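Local structure of HTPA Reductase (Selaginella moellendorffii, 5U5N) at residues 156-161 and 218-223. The protein probably reduces 4-hydroxy-tetrahydrodipicolinate to tetrahydrodipicolinate with NADH or NADPH, a step of lysine biosynthesis through diaminopimelate. Residues are numbered along the deposited sequence; the frame is centred on the assembly and turned at random.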
ATOM      1  N   LEU A 156       8.334  14.652   2.885  1.00 40.94           N
ATOM      2  CA  LEU A 156       7.041  14.423   2.261  1.00 39.61           C
ATOM      3  C   LEU A 156       6.562  15.655   1.503  1.00 40.57           C
ATOM      4  O   LEU A 156       6.559  16.778   2.046  1.00 41.75           O
ATOM      5  CB  LEU A 156       5.988  14.065   3.320  1.00 39.21           C
ATOM      6  CG  LEU A 156       4.539  13.858   2.857  1.00 38.42           C
ATOM      7  CD1 LEU A 156       4.444  12.716   1.846  1.00 36.86           C
ATOM      8  CD2 LEU A 156       3.646  13.599   4.052  1.00 38.76           C
ATOM      9  N   GLN A 157       6.123  15.439   0.257  1.00 39.82           N
ATOM     10  CA  GLN A 157       5.324  16.419  -0.472  1.00 40.34           C
ATOM     11  C   GLN A 157       4.027  15.742  -0.848  1.00 39.28           C
ATOM     12  O   GLN A 157       4.006  14.554  -1.220  1.00 38.25           O
ATOM     13  CB  GLN A 157       5.986  16.862  -1.753  1.00 41.38           C
ATOM     14  CG  GLN A 157       7.340  17.519  -1.600  1.00 43.44           C
ATOM     15  CD  GLN A 157       8.192  17.294  -2.833  1.00 44.04           C
ATOM     16  OE1 GLN A 157       8.427  18.218  -3.597  1.00 46.01           O
ATOM     17  NE2 GLN A 157       8.592  16.045  -3.070  1.00 43.46           N
ATOM     18  N   VAL A 158       2.940  16.493  -0.780  1.00 39.28           N
ATOM     19  CA  VAL A 158       1.629  16.007  -1.138  1.00 38.70           C
ATOM     20  C   VAL A 158       1.006  17.036  -2.060  1.00 39.53           C
ATOM     21  O   VAL A 158       0.998  18.216  -1.771  1.00 40.34           O
ATOM     22  CB  VAL A 158       0.736  15.790   0.084  1.00 39.05           C
ATOM     23  CG1 VAL A 158      -0.602  15.242  -0.350  1.00 39.00           C
ATOM     24  CG2 VAL A 158       1.397  14.850   1.079  1.00 38.45           C
ATOM     25  N   THR A 159       0.566  16.553  -3.214  1.00 39.09           N
ATOM     26  CA  THR A 159      -0.094  17.358  -4.209  1.00 39.90           C
ATOM     27  C   THR A 159      -1.452  16.709  -4.498  1.00 39.49           C
ATOM     28  O   THR A 159      -1.595  15.465  -4.468  1.00 38.15           O
ATOM     29  CB  THR A 159       0.755  17.452  -5.492  1.00 39.98           C
ATOM     30  OG1 THR A 159       2.061  17.929  -5.187  1.00 40.51           O
ATOM     31  CG2 THR A 159       0.168  18.456  -6.459  1.00 41.42           C
ATOM     32  N   GLU A 160      -2.451  17.555  -4.720  1.00 40.52           N
ATOM     33  CA  GLU A 160      -3.759  17.066  -5.107  1.00 40.71           C
ATOM     34  C   GLU A 160      -4.565  18.073  -5.902  1.00 41.66           C
ATOM     35  O   GLU A 160      -4.433  19.277  -5.723  1.00 42.75           O
ATOM     36  CB  GLU A 160      -4.580  16.597  -3.878  1.00 41.47           C
ATOM     37  CG  GLU A 160      -4.941  17.683  -2.830  1.00 43.40           C
ATOM     38  CD  GLU A 160      -6.428  18.082  -2.846  1.00 45.63           C
ATOM     39  OE1 GLU A 160      -6.867  18.791  -3.794  1.00 46.70           O
ATOM     40  OE2 GLU A 160      -7.186  17.679  -1.923  1.00 46.75           O
ATOM     41  N   SER A 161      -5.387  17.532  -6.785  1.00 41.30           N
ATOM     42  CA  SER A 161      -6.189  18.291  -7.690  1.00 42.53           C
ATOM     43  C   SER A 161      -7.663  17.866  -7.586  1.00 43.32           C
ATOM     44  O   SER A 161      -7.992  16.695  -7.507  1.00 42.46           O
ATOM     45  CB  SER A 161      -5.675  18.116  -9.107  1.00 42.04           C
ATOM     46  OG  SER A 161      -6.481  18.845  -9.999  1.00 43.47           O
ATOM     47  N   HIS A 218      -4.613  12.671  -6.443  1.00 34.02           N
ATOM     48  CA  HIS A 218      -3.675  12.814  -5.338  1.00 33.95           C
ATOM     49  C   HIS A 218      -2.293  12.196  -5.697  1.00 33.68           C
ATOM     50  O   HIS A 218      -2.230  11.154  -6.341  1.00 32.60           O
ATOM     51  CB  HIS A 218      -4.198  12.069  -4.118  1.00 32.99           C
ATOM     52  CG  HIS A 218      -5.583  12.457  -3.702  1.00 33.20           C
ATOM     53  ND1 HIS A 218      -6.702  12.006  -4.355  1.00 32.83           N
ATOM     54  CD2 HIS A 218      -6.022  13.248  -2.696  1.00 33.98           C
ATOM     55  CE1 HIS A 218      -7.776  12.512  -3.774  1.00 33.35           C
ATOM     56  NE2 HIS A 218      -7.390  13.272  -2.763  1.00 34.00           N
ATOM     57  N   THR A 219      -1.230  12.867  -5.263  1.00 34.50           N
ATOM     58  CA  THR A 219       0.158  12.444  -5.419  1.00 34.62           C
ATOM     59  C   THR A 219       0.874  12.662  -4.085  1.00 34.88           C
ATOM     60  O   THR A 219       0.866  13.785  -3.549  1.00 35.88           O
ATOM     61  CB  THR A 219       0.888  13.283  -6.485  1.00 35.97           C
ATOM     62  OG1 THR A 219       0.254  13.115  -7.756  1.00 36.24           O
ATOM     63  CG2 THR A 219       2.357  12.845  -6.626  1.00 36.02           C
ATOM     64  N   TYR A 220       1.486  11.607  -3.555  1.00 34.15           N
ATOM     65  CA  TYR A 220       2.285  11.643  -2.343  1.00 34.67           C
ATOM     66  C   TYR A 220       3.726  11.253  -2.726  1.00 34.97           C
ATOM     67  O   TYR A 220       3.941  10.172  -3.320  1.00 34.42           O
ATOM     68  CB  TYR A 220       1.745  10.657  -1.308  1.00 34.05           C
ATOM     69  CG  TYR A 220       0.251  10.712  -1.088  1.00 33.85           C
ATOM     70  CD1 TYR A 220      -0.631  10.048  -1.930  1.00 33.01           C
ATOM     71  CD2 TYR A 220      -0.291  11.445  -0.025  1.00 34.72           C
ATOM     72  CE1 TYR A 220      -2.009  10.115  -1.727  1.00 32.85           C
ATOM     73  CE2 TYR A 220      -1.675  11.517   0.178  1.00 34.45           C
ATOM     74  CZ  TYR A 220      -2.511  10.848  -0.674  1.00 33.49           C
ATOM     75  OH  TYR A 220      -3.854  10.915  -0.476  1.00 33.68           O
ATOM     76  N   LYS A 221       4.687  12.132  -2.444  1.00 36.07           N
ATOM     77  CA  LYS A 221       6.091  11.824  -2.712  1.00 36.66           C
ATOM     78  C   LYS A 221       6.885  11.825  -1.422  1.00 37.13           C
ATOM     79  O   LYS A 221       6.783  12.751  -0.629  1.00 37.83           O
ATOM     80  CB  LYS A 221       6.724  12.824  -3.646  1.00 38.01           C
ATOM     81  CG  LYS A 221       5.852  13.244  -4.790  1.00 38.18           C
ATOM     82  CD  LYS A 221       6.662  14.130  -5.720  1.00 39.82           C
ATOM     83  CE  LYS A 221       5.818  14.739  -6.837  1.00 40.52           C
ATOM     84  NZ  LYS A 221       6.684  14.852  -8.070  1.00 41.57           N
ATOM     85  N   ILE A 222       7.698  10.790  -1.252  1.00 36.75           N
ATOM     86  CA  ILE A 222       8.462  10.563  -0.040  1.00 37.45           C
ATOM     87  C   ILE A 222       9.924  10.329  -0.450  1.00 37.98           C
ATOM     88  O   ILE A 222      10.217   9.367  -1.185  1.00 37.21           O
ATOM     89  CB  ILE A 222       7.927   9.350   0.749  1.00 36.99           C
ATOM     90  CG1 ILE A 222       6.394   9.312   0.805  1.00 36.13           C
ATOM     91  CG2 ILE A 222       8.443   9.381   2.170  1.00 38.40           C
ATOM     92  CD1 ILE A 222       5.832   8.079   1.498  1.00 35.66           C
ATOM     93  N   ILE A 223      10.825  11.203   0.018  1.00 39.13           N
ATOM     94  CA  ILE A 223      12.207  11.234  -0.427  1.00 39.83           C
ATOM     95  C   ILE A 223      13.170  11.137   0.771  1.00 40.92           C
ATOM     96  O   ILE A 223      12.980  11.807   1.776  1.00 41.63           O
ATOM     97  CB  ILE A 223      12.503  12.532  -1.210  1.00 40.66           C
ATOM     98  CG1 ILE A 223      11.564  12.684  -2.398  1.00 39.82           C
ATOM     99  CG2 ILE A 223      13.955  12.549  -1.722  1.00 41.48           C
ATOM    100  CD1 ILE A 223      11.408  14.134  -2.842  1.00 40.94           C
TER
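Q157 and K221, like T159 and T219, form hydrogen-bonded pairs that hold segments 156-161 and 218-223 antiparallel, their N-to-C directions 172° apart. Each pair closes a reciprocal ring: Q157 N gives to K221 O at 2.9 Å and K221 N returns a nearly straight bond to Q157 O at 2.8 Å, while T159 N and T219 N do likewise with each other's O. Between these rings, weaker CA-H...O contacts add to the grip, V158 CA lying 3.4 Å from T219 O.

Apolar packing belongs to the face of L156, V158, Y220 and I222, which helix 171-182 covers. V158 CG1 approaches Y220 CD2 obliquely at 3.8 Å, and L156 CD1 meets I222 CG1 at 4.1 Å. On the other face the Q157 amide reaches obliquely across to the neighbouring strand, its NE2 3.4 Å from I223 CD1.

The polar groups on the apolar face find their partners outside the two strands. E160 CB lies against H218 CD2 at 3.8 Å, but E160 OE1 forms a salt bridge with R196 and H218 NE2 bonds S170; Y220 OH bonds H235. The arrangement is an antiparallel ladder at the centre of the mixed sheet of the DapB C-terminal domain, flanked by strands 193-195 and 229-238.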